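Local coordinates for adenylate isopentenyltransferase (Humulus lupulus, PDB 3A8T), which transfers an isopentenyl group from dimethylallyl diphosphate to the adenine N6 of ATP, ADP or AMP, a step of cytokinin biosynthesis in hop, at residues K39-V44 against R172-F177; E67-D72 against K121-I126; D114-A119 against L146-F151; L110-F115 against N140-A145. One frame throughout, in Å; residues are numbered along the deposited sequence.

Interaction 1: K39-V44 against R172-F177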
# COMPACT_ATOMS: atom_id res chain seq x y z
N LYS A 39 15.29 19.19 15.05
CA LYS A 39 14.43 18.54 14.06
C LYS A 39 14.87 17.17 13.53
O LYS A 39 15.83 17.05 12.79
CB LYS A 39 14.20 19.53 12.93
CG LYS A 39 13.29 19.09 11.86
CD LYS A 39 13.09 20.22 10.85
CE LYS A 39 12.40 21.42 11.48
NZ LYS A 39 11.85 22.37 10.47
N GLU A 40 14.15 16.15 13.96
CA GLU A 40 14.39 14.75 13.64
C GLU A 40 14.32 14.34 12.18
O GLU A 40 13.43 14.80 11.43
CB GLU A 40 13.43 13.86 14.44
CG GLU A 40 13.56 14.14 15.92
CD GLU A 40 12.39 13.64 16.77
OE1 GLU A 40 11.20 13.75 16.32
OE2 GLU A 40 12.68 13.16 17.91
N LYS A 41 15.26 13.46 11.83
CA LYS A 41 15.41 12.90 10.50
C LYS A 41 14.42 11.78 10.27
O LYS A 41 14.25 10.89 11.12
CB LYS A 41 16.82 12.40 10.27
CG LYS A 41 17.89 13.52 10.26
CD LYS A 41 19.33 12.94 9.99
CE LYS A 41 20.42 14.04 9.72
NZ LYS A 41 20.28 14.67 8.36
N LEU A 42 13.76 11.86 9.12
CA LEU A 42 12.80 10.89 8.73
C LEU A 42 12.91 10.53 7.26
O LEU A 42 12.85 11.39 6.38
CB LEU A 42 11.38 11.38 9.04
CG LEU A 42 10.25 10.46 8.52
CD1 LEU A 42 10.18 9.10 9.28
CD2 LEU A 42 8.97 11.24 8.58
N LEU A 43 13.08 9.26 6.98
CA LEU A 43 13.17 8.81 5.61
C LEU A 43 11.75 8.53 5.16
O LEU A 43 10.98 7.89 5.89
CB LEU A 43 14.02 7.56 5.52
CG LEU A 43 14.30 6.97 4.14
CD1 LEU A 43 14.90 8.05 3.19
CD2 LEU A 43 15.25 5.80 4.35
N VAL A 44 11.40 9.01 3.97
CA VAL A 44 10.06 8.81 3.46
C VAL A 44 10.09 8.06 2.14
O VAL A 44 10.68 8.50 1.20
CB VAL A 44 9.34 10.17 3.29
CG1 VAL A 44 7.90 9.97 2.73
CG2 VAL A 44 9.35 10.90 4.63
N ARG A 172 7.69 19.32 9.53
CA ARG A 172 7.94 19.02 10.90
C ARG A 172 9.28 18.35 11.06
O ARG A 172 9.96 18.56 12.06
CB ARG A 172 6.85 18.09 11.36
CG ARG A 172 6.39 18.25 12.74
CD ARG A 172 5.01 17.68 12.80
NE ARG A 172 4.79 17.03 14.07
CZ ARG A 172 4.05 15.95 14.22
NH1 ARG A 172 3.48 15.40 13.17
NH2 ARG A 172 3.90 15.42 15.42
N TYR A 173 9.67 17.55 10.08
CA TYR A 173 10.92 16.84 10.18
C TYR A 173 11.94 17.21 9.12
O TYR A 173 11.71 18.01 8.24
CB TYR A 173 10.65 15.34 10.08
CG TYR A 173 9.60 14.82 11.02
CD1 TYR A 173 9.85 14.67 12.38
CD2 TYR A 173 8.31 14.56 10.56
CE1 TYR A 173 8.83 14.26 13.26
CE2 TYR A 173 7.29 14.17 11.42
CZ TYR A 173 7.55 14.02 12.76
OH TYR A 173 6.54 13.57 13.56
N ASP A 174 13.10 16.59 9.24
CA ASP A 174 14.17 16.75 8.29
C ASP A 174 13.98 15.50 7.42
O ASP A 174 14.47 14.41 7.74
CB ASP A 174 15.49 16.67 9.05
CG ASP A 174 16.68 16.75 8.15
OD1 ASP A 174 16.53 17.29 7.02
OD2 ASP A 174 17.76 16.29 8.58
N CYS A 175 13.28 15.67 6.31
CA CYS A 175 12.96 14.56 5.43
C CYS A 175 13.85 14.25 4.23
O CYS A 175 14.44 15.14 3.63
CB CYS A 175 11.55 14.74 4.86
SG CYS A 175 10.28 14.94 6.03
N CYS A 176 13.93 12.97 3.88
CA CYS A 176 14.62 12.51 2.69
C CYS A 176 13.46 11.73 2.05
O CYS A 176 12.85 10.89 2.69
CB CYS A 176 15.79 11.58 3.01
SG CYS A 176 16.55 10.84 1.53
N PHE A 177 13.16 12.04 0.79
CA PHE A 177 12.06 11.42 0.10
C PHE A 177 12.55 10.54 -1.01
O PHE A 177 13.13 11.03 -1.95
CB PHE A 177 11.19 12.49 -0.58
CG PHE A 177 10.55 13.46 0.36
CD1 PHE A 177 9.42 13.11 1.08
CD2 PHE A 177 11.06 14.75 0.49
CE1 PHE A 177 8.79 14.03 1.93
CE2 PHE A 177 10.44 15.68 1.34
CZ PHE A 177 9.31 15.32 2.06
O HOH W 1 17.98 17.19 11.27
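Lys-41 and Asp-174 lie side by side and point the same way from neighbouring parallel strands, and their ends join in a salt bridge, Lys-41 NZ to Asp-174 OD2 at 3.0 Å. The lysine chain runs straight until its last torsion (chi4 -73°), where the bend carries NZ over to the carboxylate, meeting OD2 nearly end-on. A water donates to that same OD2 and to the carbonyl O of Lys-39, while Lys-41 NZ also reaches the carbonyl oxygens of Phe-336 and Glu-339 near the C-terminus.

On the other face of the sheet, Val-44 and Phe-177 run alongside each other, Val-44 CB 3.7 Å from Phe-177 CD1. Tyr-173 stands beside Glu-40, carboxylate and ring nearly coplanar at 18°, with OE1 facing the ring edge; Leu-42 CD2 meets Tyr-173 CD2 obliquely, 3.9 Å away.

Between the side chains the backbones pair as a parallel ladder. Asp-174 N gives to Glu-40 O at 2.8 Å in an almost straight bond, Leu-42 N to Asp-174 O, Cys-176 N to Leu-42 O, and Val-44 N to Cys-176 O at 2.7 Å.

The polarity thus changes along the pair: toward Val-44 and Phe-177 the contact is apolar and buried, whereas at the strand starts a direct ion pair, whose lysine also bonds to carbonyls near the C-terminus, probably adds electrostatic attraction to the backbone bonds.

Interaction 2: E67-D72 against K121-I126. With ATP (adenosine-5'-triphosphate), chain B.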
# COMPACT_ATOMS: atom_id res chain seq x y z
N GLU A 67 13.58 1.28 11.43
CA GLU A 67 12.30 0.72 11.83
C GLU A 67 11.31 1.40 10.89
O GLU A 67 11.48 2.57 10.49
CB GLU A 67 11.93 1.03 13.32
CG GLU A 67 13.05 0.69 14.38
CD GLU A 67 12.53 0.44 15.85
OE1 GLU A 67 11.30 0.49 16.07
OE2 GLU A 67 13.36 0.21 16.79
N VAL A 68 10.26 0.67 10.56
CA VAL A 68 9.26 1.14 9.64
C VAL A 68 7.95 1.58 10.24
O VAL A 68 7.42 0.95 11.15
CB VAL A 68 8.98 0.03 8.54
CG1 VAL A 68 7.73 0.35 7.78
CG2 VAL A 68 10.15 -0.06 7.57
N ILE A 69 7.44 2.68 9.71
CA ILE A 69 6.12 3.21 10.08
C ILE A 69 5.34 3.09 8.79
O ILE A 69 5.76 3.59 7.76
CB ILE A 69 6.17 4.69 10.47
CG1 ILE A 69 7.13 4.88 11.66
CG2 ILE A 69 4.78 5.17 10.76
CD1 ILE A 69 7.41 6.32 12.10
N ASN A 70 4.23 2.37 8.84
CA ASN A 70 3.36 2.20 7.69
C ASN A 70 2.52 3.44 7.49
O ASN A 70 1.93 3.93 8.45
CB ASN A 70 2.41 1.04 7.92
CG ASN A 70 1.28 1.04 6.93
OD1 ASN A 70 0.13 1.15 7.28
ND2 ASN A 70 1.62 0.92 5.69
N SER A 71 2.46 3.95 6.25
CA SER A 71 1.66 5.15 5.90
C SER A 71 0.53 4.83 4.91
O SER A 71 -0.08 5.72 4.34
CB SER A 71 2.54 6.25 5.30
OG SER A 71 3.22 5.79 4.17
N ASP A 72 0.28 3.55 4.68
CA ASP A 72 -0.81 3.12 3.80
C ASP A 72 -2.06 3.08 4.71
O ASP A 72 -2.11 2.40 5.74
CB ASP A 72 -0.43 1.77 3.22
CG ASP A 72 -1.53 1.18 2.40
OD1 ASP A 72 -2.63 0.97 2.94
OD2 ASP A 72 -1.28 0.89 1.21
N LYS A 121 4.36 9.94 17.31
CA LYS A 121 4.85 9.28 18.52
C LYS A 121 5.95 8.25 18.13
O LYS A 121 7.04 8.25 18.71
CB LYS A 121 3.70 8.55 19.23
CG LYS A 121 2.75 9.46 20.00
CD LYS A 121 1.43 8.72 20.38
CE LYS A 121 0.24 9.70 20.63
NZ LYS A 121 -1.14 9.02 20.61
N ALA A 122 5.62 7.41 17.15
CA ALA A 122 6.51 6.39 16.64
C ALA A 122 7.76 7.01 16.06
O ALA A 122 8.85 6.45 16.21
CB ALA A 122 5.81 5.54 15.58
N VAL A 123 7.64 8.15 15.39
CA VAL A 123 8.86 8.75 14.84
C VAL A 123 9.79 9.08 16.00
O VAL A 123 10.97 8.80 16.01
CB VAL A 123 8.57 10.02 14.07
CG1 VAL A 123 9.80 10.76 13.80
CG2 VAL A 123 7.89 9.69 12.79
N SER A 124 9.19 9.64 17.03
CA SER A 124 9.89 10.08 18.20
C SER A 124 10.52 8.92 18.99
O SER A 124 11.64 8.98 19.48
CB SER A 124 8.87 10.86 19.01
OG SER A 124 9.53 11.65 19.95
N GLU A 125 9.81 7.82 19.06
CA GLU A 125 10.28 6.66 19.76
C GLU A 125 11.44 5.95 19.09
O GLU A 125 12.35 5.50 19.78
CB GLU A 125 9.11 5.70 19.94
CG GLU A 125 8.18 6.17 21.05
CD GLU A 125 6.74 5.78 20.83
OE1 GLU A 125 5.89 6.31 21.57
OE2 GLU A 125 6.46 4.95 19.92
N ILE A 126 11.39 5.85 17.76
CA ILE A 126 12.41 5.18 16.97
C ILE A 126 13.73 5.90 17.06
O ILE A 126 14.77 5.29 17.20
CB ILE A 126 11.96 5.08 15.45
CG1 ILE A 126 10.73 4.19 15.32
CG2 ILE A 126 13.09 4.59 14.60
CD1 ILE A 126 9.93 4.47 14.12
PG ATP B . -8.01 9.59 -0.76
O1G ATP B . -7.94 10.54 0.39
O2G ATP B . -9.25 8.57 -0.49
O3G ATP B . -8.29 10.39 -2.14
PB ATP B . -5.50 8.92 0.15
O1B ATP B . -4.52 9.92 -0.16
O2B ATP B . -6.20 9.32 1.48
O3B ATP B . -6.58 8.77 -1.01
PA ATP B . -4.71 6.36 -0.74
O1A ATP B . -4.51 6.85 -2.10
O2A ATP B . -3.46 5.38 -0.42
O3A ATP B . -4.70 7.53 0.43
O5' ATP B . -6.01 5.40 -0.61
C5' ATP B . -7.13 5.86 -1.31
C4' ATP B . -8.02 4.65 -1.54
O4' ATP B . -7.29 3.68 -2.29
C3' ATP B . -8.45 3.91 -0.25
O3' ATP B . -9.63 4.48 0.30
C2' ATP B . -8.64 2.47 -0.76
O2' ATP B . -9.92 2.31 -1.28
C1' ATP B . -7.61 2.30 -1.85
N9 ATP B . -6.39 1.62 -1.31
C8 ATP B . -5.23 2.24 -0.87
N7 ATP B . -4.39 1.35 -0.37
C5 ATP B . -4.96 0.11 -0.46
C6 ATP B . -4.58 -1.25 -0.10
N6 ATP B . -3.38 -1.54 0.51
N1 ATP B . -5.45 -2.24 -0.37
C2 ATP B . -6.62 -2.00 -0.96
N3 ATP B . -7.01 -0.78 -1.31
C4 ATP B . -6.25 0.28 -1.09
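With CG1 of Ile-69 anti to its carbonyl carbon (chi1 -59°) and CD1 extended beyond it, the side chain reaches from the strand to the side chains of 121-126, on helix 112-128. Ile-126 uses the same first rotamer (chi1 -64°) and sends its own CD1 back obliquely, so that the two CD1 methyls sit 3.7 Å apart. Val-123 meets Ile-69 at about a right angle, CG2 to CD1 at 3.5 Å, and the CB of Ala-122 touches that CD1 methyl as well, at 3.9 Å. One methyl therefore contacts three helix residues.

Glu-67 slides past Ile-126 in the opposite direction, its OE1 3.8 Å from Ile-126 CG1. The carboxylate is buried but has polar company: His-98 hydrogen-bonds OE1, and Arg-129 forms a salt bridge with it.

Beyond the strand, Asp-72 accepts from the adenine amino group, ATP N6 to Asp-72 OD2 at 3.3 Å, in a nearly straight but rather long bond. Met-74 N and Gln-75 N hold the other oxygen, OD1, and probably help orient the carboxylate.

Strand and helix run antiparallel, their axes 9.4 Å apart, an arrangement at home in the Rossmann-like alpha/beta core of P-loop proteins, where helices cover a parallel sheet and the strand ends lead into the nucleotide site.

Interaction 3: D114-A119 against L146-F151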
# COMPACT_ATOMS: atom_id res chain seq x y z
N ASP A 114 -5.70 11.22 13.52
CA ASP A 114 -5.38 10.12 14.42
C ASP A 114 -3.99 9.63 14.03
O ASP A 114 -3.14 9.35 14.90
CB ASP A 114 -6.35 8.95 14.23
CG ASP A 114 -7.81 9.32 14.54
OD1 ASP A 114 -7.98 10.12 15.47
OD2 ASP A 114 -8.76 8.78 13.88
N PHE A 115 -3.77 9.53 12.72
CA PHE A 115 -2.50 9.07 12.20
C PHE A 115 -1.31 9.96 12.58
O PHE A 115 -0.26 9.46 12.98
CB PHE A 115 -2.57 8.96 10.67
CG PHE A 115 -1.31 8.42 10.07
CD1 PHE A 115 -0.95 7.08 10.28
CD2 PHE A 115 -0.44 9.24 9.39
CE1 PHE A 115 0.25 6.59 9.82
CE2 PHE A 115 0.75 8.79 8.93
CZ PHE A 115 1.12 7.46 9.13
N ARG A 116 -1.48 11.26 12.39
CA ARG A 116 -0.45 12.23 12.74
C ARG A 116 -0.02 12.02 14.19
O ARG A 116 1.17 12.00 14.52
CB ARG A 116 -0.99 13.66 12.54
CG ARG A 116 -0.18 14.77 13.16
CD ARG A 116 -0.81 16.14 12.90
NE ARG A 116 0.10 17.21 13.33
CZ ARG A 116 1.13 17.71 12.63
NH1 ARG A 116 1.42 17.25 11.40
NH2 ARG A 116 1.91 18.63 13.18
N SER A 117 -1.00 11.82 15.06
CA SER A 117 -0.71 11.61 16.46
C SER A 117 0.06 10.30 16.73
O SER A 117 1.16 10.30 17.33
CB SER A 117 -2.02 11.64 17.21
OG SER A 117 -1.87 10.97 18.42
N LEU A 118 -0.53 9.19 16.30
CA LEU A 118 0.08 7.87 16.46
C LEU A 118 1.48 7.78 15.84
O LEU A 118 2.40 7.32 16.49
CB LEU A 118 -0.81 6.77 15.83
CG LEU A 118 -2.06 6.43 16.62
CD1 LEU A 118 -2.83 5.26 16.01
CD2 LEU A 118 -1.65 6.12 18.00
N ALA A 119 1.62 8.23 14.59
CA ALA A 119 2.91 8.17 13.88
C ALA A 119 4.00 9.16 14.33
O ALA A 119 5.20 8.86 14.26
CB ALA A 119 2.64 8.31 12.42
N LEU A 146 0.92 13.86 8.62
CA LEU A 146 2.01 13.62 9.53
C LEU A 146 3.17 14.58 9.41
O LEU A 146 3.67 15.04 10.42
CB LEU A 146 2.56 12.20 9.36
CG LEU A 146 3.87 11.93 10.12
CD1 LEU A 146 3.60 11.86 11.63
CD2 LEU A 146 4.47 10.65 9.66
N LEU A 147 3.59 14.90 8.19
CA LEU A 147 4.75 15.74 7.94
C LEU A 147 4.65 17.25 8.10
O LEU A 147 5.65 17.88 8.45
CB LEU A 147 5.34 15.42 6.56
CG LEU A 147 5.85 13.99 6.30
CD1 LEU A 147 6.60 13.96 4.97
CD2 LEU A 147 6.78 13.55 7.40
N VAL A 148 3.49 17.86 7.86
CA VAL A 148 3.42 19.32 8.00
C VAL A 148 3.65 19.90 9.43
O VAL A 148 3.57 19.22 10.45
CB VAL A 148 2.07 19.95 7.46
CG1 VAL A 148 1.96 19.77 5.94
CG2 VAL A 148 0.89 19.39 8.19
N ASP A 149 3.97 21.18 9.45
CA ASP A 149 4.20 21.90 10.68
C ASP A 149 2.91 22.15 11.44
O ASP A 149 2.85 22.01 12.65
CB ASP A 149 4.90 23.21 10.37
CG ASP A 149 6.13 23.38 11.19
OD1 ASP A 149 6.04 23.10 12.42
OD2 ASP A 149 7.17 23.79 10.61
N ARG A 150 1.88 22.57 10.73
CA ARG A 150 0.59 22.79 11.37
C ARG A 150 -0.42 22.00 10.55
O ARG A 150 -0.56 22.21 9.35
CB ARG A 150 0.22 24.28 11.43
CG ARG A 150 0.95 25.08 12.51
CD ARG A 150 -0.00 26.08 13.20
NE ARG A 150 -1.05 25.37 13.96
CZ ARG A 150 -1.52 25.72 15.17
NH1 ARG A 150 -1.03 26.80 15.79
NH2 ARG A 150 -2.45 24.99 15.76
N PHE A 151 -1.11 21.08 11.19
CA PHE A 151 -2.04 20.31 10.43
C PHE A 151 -3.39 20.98 10.33
O PHE A 151 -3.95 21.42 11.33
CB PHE A 151 -2.19 18.90 11.02
CG PHE A 151 -3.07 18.01 10.18
CD1 PHE A 151 -2.90 17.96 8.80
CD2 PHE A 151 -4.10 17.28 10.75
CE1 PHE A 151 -3.76 17.22 8.01
CE2 PHE A 151 -4.96 16.54 9.95
CZ PHE A 151 -4.79 16.51 8.59
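A helix C-terminus and the turn after it are gripped here by an arginine of the adjoining helix: Arg-116, on helix 112-128, reaches the place where helix 140-147 ends and the chain leaves helical geometry at Val-148. Its chain is fully extended from CG to NE, which carries the guanidinium across to the carbonyl of Val-148. Both end nitrogens hold that one oxygen, Arg-116 NH1 to Val-148 O at 3.1 Å and NH2 to the same O at 3.2 Å. The oxygen lies close to the guanidinium plane, 9° out of it, and the two nitrogens arrive from one face of the carbonyl. Ala-145 O also accepts from NH1, so the group is tied to the last turn of the helix as well as to the residue that follows it.

Phe-151 comes back over a face of the guanidinium with its CB, and the same CB touches Arg-116 CD at 3.6 Å. Ring and guanidinium planes are 18° apart, the two side chains sliding past each other in opposite directions. These contacts probably help fix the rotation of the arginine end.

Apolar contacts complete the interface. Leu-146 lays CD1 against Ala-119 CB at 3.8 Å, while its CB meets Phe-115 CE2 at 3.9 Å, the two side chains meeting at a slant.

Leu-147 packs on Leu-42 and Val-44 of strand 41-46 and on Cys-175 and Phe-177 of strand 174-181, so the contact joins two helices lying side by side on one face of the sheet, helix 112-128 toward strand 66-70.

Interaction 4: L110-F115 against N140-A145. With ATP (adenosine-5'-triphosphate), chain B.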
# COMPACT_ATOMS: atom_id res chain seq x y z
N LEU A 110 -9.50 5.40 10.89
CA LEU A 110 -8.35 6.00 11.54
C LEU A 110 -8.21 7.25 10.74
O LEU A 110 -7.75 7.19 9.62
CB LEU A 110 -7.06 5.20 11.34
CG LEU A 110 -5.94 5.92 12.11
CD1 LEU A 110 -6.22 5.71 13.61
CD2 LEU A 110 -4.53 5.44 11.75
N THR A 111 -8.61 8.38 11.30
CA THR A 111 -8.50 9.63 10.55
C THR A 111 -7.06 10.06 10.39
O THR A 111 -6.19 9.59 11.09
CB THR A 111 -9.18 10.76 11.28
OG1 THR A 111 -8.39 11.09 12.44
CG2 THR A 111 -10.66 10.37 11.66
N PRO A 112 -6.81 10.97 9.45
CA PRO A 112 -5.47 11.50 9.17
C PRO A 112 -4.90 12.22 10.40
O PRO A 112 -3.68 12.29 10.60
CB PRO A 112 -5.73 12.45 8.02
CG PRO A 112 -6.90 11.79 7.35
CD PRO A 112 -7.77 11.44 8.45
N ALA A 113 -5.81 12.74 11.22
CA ALA A 113 -5.38 13.41 12.45
C ALA A 113 -4.98 12.35 13.49
O ALA A 113 -4.04 12.55 14.23
CB ALA A 113 -6.50 14.27 12.97
N ASP A 114 -5.70 11.22 13.52
CA ASP A 114 -5.38 10.12 14.42
C ASP A 114 -3.99 9.63 14.03
O ASP A 114 -3.14 9.35 14.90
CB ASP A 114 -6.35 8.95 14.23
CG ASP A 114 -7.81 9.32 14.54
OD1 ASP A 114 -7.98 10.12 15.47
OD2 ASP A 114 -8.76 8.78 13.88
N PHE A 115 -3.77 9.53 12.72
CA PHE A 115 -2.50 9.07 12.20
C PHE A 115 -1.31 9.96 12.58
O PHE A 115 -0.26 9.46 12.98
CB PHE A 115 -2.57 8.96 10.67
CG PHE A 115 -1.31 8.42 10.07
CD1 PHE A 115 -0.95 7.08 10.28
CD2 PHE A 115 -0.44 9.24 9.39
CE1 PHE A 115 0.25 6.59 9.82
CE2 PHE A 115 0.75 8.79 8.93
CZ PHE A 115 1.12 7.46 9.13
N ASN A 140 -1.09 9.61 0.47
CA ASN A 140 -0.56 10.96 0.49
C ASN A 140 -1.29 11.80 1.53
O ASN A 140 -0.71 12.70 2.09
CB ASN A 140 -0.54 11.52 -0.94
CG ASN A 140 0.46 10.72 -1.86
OD1 ASN A 140 1.68 10.67 -1.59
ND2 ASN A 140 -0.06 10.09 -2.94
N SER A 141 -2.53 11.45 1.85
CA SER A 141 -3.24 12.18 2.89
C SER A 141 -2.62 11.88 4.28
O SER A 141 -2.63 12.74 5.18
CB SER A 141 -4.72 11.81 2.91
OG SER A 141 -4.98 10.56 3.57
N PHE A 142 -2.10 10.66 4.48
CA PHE A 142 -1.48 10.32 5.76
C PHE A 142 -0.07 10.87 5.80
O PHE A 142 0.36 11.37 6.82
CB PHE A 142 -1.45 8.79 5.99
CG PHE A 142 -2.70 8.25 6.69
CD1 PHE A 142 -3.88 8.99 6.74
CD2 PHE A 142 -2.69 6.99 7.29
CE1 PHE A 142 -5.02 8.49 7.40
CE2 PHE A 142 -3.83 6.50 7.94
CZ PHE A 142 -4.98 7.26 7.99
N ILE A 143 0.64 10.77 4.69
CA ILE A 143 1.99 11.30 4.65
C ILE A 143 1.97 12.81 4.94
O ILE A 143 2.75 13.31 5.74
CB ILE A 143 2.63 11.07 3.30
CG1 ILE A 143 2.86 9.56 3.06
CG2 ILE A 143 3.95 11.79 3.24
CD1 ILE A 143 3.03 9.17 1.55
N HIS A 144 1.08 13.54 4.28
CA HIS A 144 0.96 14.99 4.49
C HIS A 144 0.52 15.38 5.90
O HIS A 144 1.12 16.23 6.54
CB HIS A 144 0.03 15.60 3.41
CG HIS A 144 -0.67 16.85 3.84
ND1 HIS A 144 -1.84 16.83 4.59
CD2 HIS A 144 -0.37 18.15 3.66
CE1 HIS A 144 -2.22 18.06 4.86
NE2 HIS A 144 -1.35 18.88 4.31
N ALA A 145 -0.54 14.76 6.40
CA ALA A 145 -1.00 15.06 7.74
C ALA A 145 0.15 14.94 8.74
O ALA A 145 0.34 15.81 9.59
CB ALA A 145 -2.12 14.11 8.15
PG ATP B . -8.01 9.59 -0.76
O1G ATP B . -7.94 10.54 0.39
O2G ATP B . -9.25 8.57 -0.49
O3G ATP B . -8.29 10.39 -2.14
PB ATP B . -5.50 8.92 0.15
O1B ATP B . -4.52 9.92 -0.16
O2B ATP B . -6.20 9.32 1.48
O3B ATP B . -6.58 8.77 -1.01
PA ATP B . -4.71 6.36 -0.74
O1A ATP B . -4.51 6.85 -2.10
O2A ATP B . -3.46 5.38 -0.42
O3A ATP B . -4.70 7.53 0.43
O5' ATP B . -6.01 5.40 -0.61
C5' ATP B . -7.13 5.86 -1.31
C4' ATP B . -8.02 4.65 -1.54
O4' ATP B . -7.29 3.68 -2.29
C3' ATP B . -8.45 3.91 -0.25
O3' ATP B . -9.63 4.48 0.30
C2' ATP B . -8.64 2.47 -0.76
O2' ATP B . -9.92 2.31 -1.28
C1' ATP B . -7.61 2.30 -1.85
N9 ATP B . -6.39 1.62 -1.31
C8 ATP B . -5.23 2.24 -0.87
N7 ATP B . -4.39 1.35 -0.37
C5 ATP B . -4.96 0.11 -0.46
C6 ATP B . -4.58 -1.25 -0.10
N6 ATP B . -3.38 -1.54 0.51
N1 ATP B . -5.45 -2.24 -0.37
C2 ATP B . -6.62 -2.00 -0.96
N3 ATP B . -7.01 -0.78 -1.31
C4 ATP B . -6.25 0.28 -1.09
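Phe-115 and Phe-142 make an offset stack, ring centroids 4.4 Å apart and planes 12° from parallel. The shift puts Phe-142 CD2 over a face of the Phe-115 ring, and in return Phe-115 CB sits over the centre of the Phe-142 ring, a CH-pi contact at 3.8 Å to the centroid. Phe-142 CB makes a second, more tilted one with the Phe-115 ring.

The remaining apolar contacts surround Phe-142 and its neighbour one turn on. The Pro-112 and Phe-142 side chains cross at about a right angle, Pro-112 CG to Phe-142 CE1 at 3.8 Å, and Pro-112 CB meets Ala-145 CB at 4.0 Å. Leu-110 brings CD2 near Phe-142 CE2, while its carbonyl O lies at the ring's edge, 3.2 Å from Phe-142 CZ.

Helix 112-128 starts here with a capping box: Thr-111 N gives to Asp-114 OD2, and Asp-114 N returns to Thr-111 OG1, a bond less certain because OG1 is less surely placed. Pro-112 is the first residue of that helix.

Ser-141, at the start of helix 140-147, makes the polar contacts to the nucleotide. Its OG binds ATP O2B at 2.7 Å and Ser-141 N gives to ATP O1B at 3.2 Å, a grip on the beta-phosphate in which the helix N-terminus probably favours the negative charge. Lys-73, another ATP-binding residue, touches Phe-142.

How the interactions relate
Interaction 2 is wholly buried; the other three are partly buried, interaction 1 running from buried strand interiors to more exposed strand starts. Helix 112-128 serves interactions 2, 3 and 4, meeting in turn the start and the end of helix 140-147 and then strand 66-70, and interactions 3 and 4 share Phe-115. Interaction 1 joins two strands of the same sheet and touches interaction 2 where Tyr-173 packs on Val-123, and interaction 3 where Arg-172 binds the carbonyls of Leu-146 and Leu-147. Chemistry follows place: backbone bonds and an ion pair between strands, methyl packing between sheet and helix, an arginine on carbonyls at a helix end, stacked rings near the phosphates. ATP is touched by interactions 2 and 4.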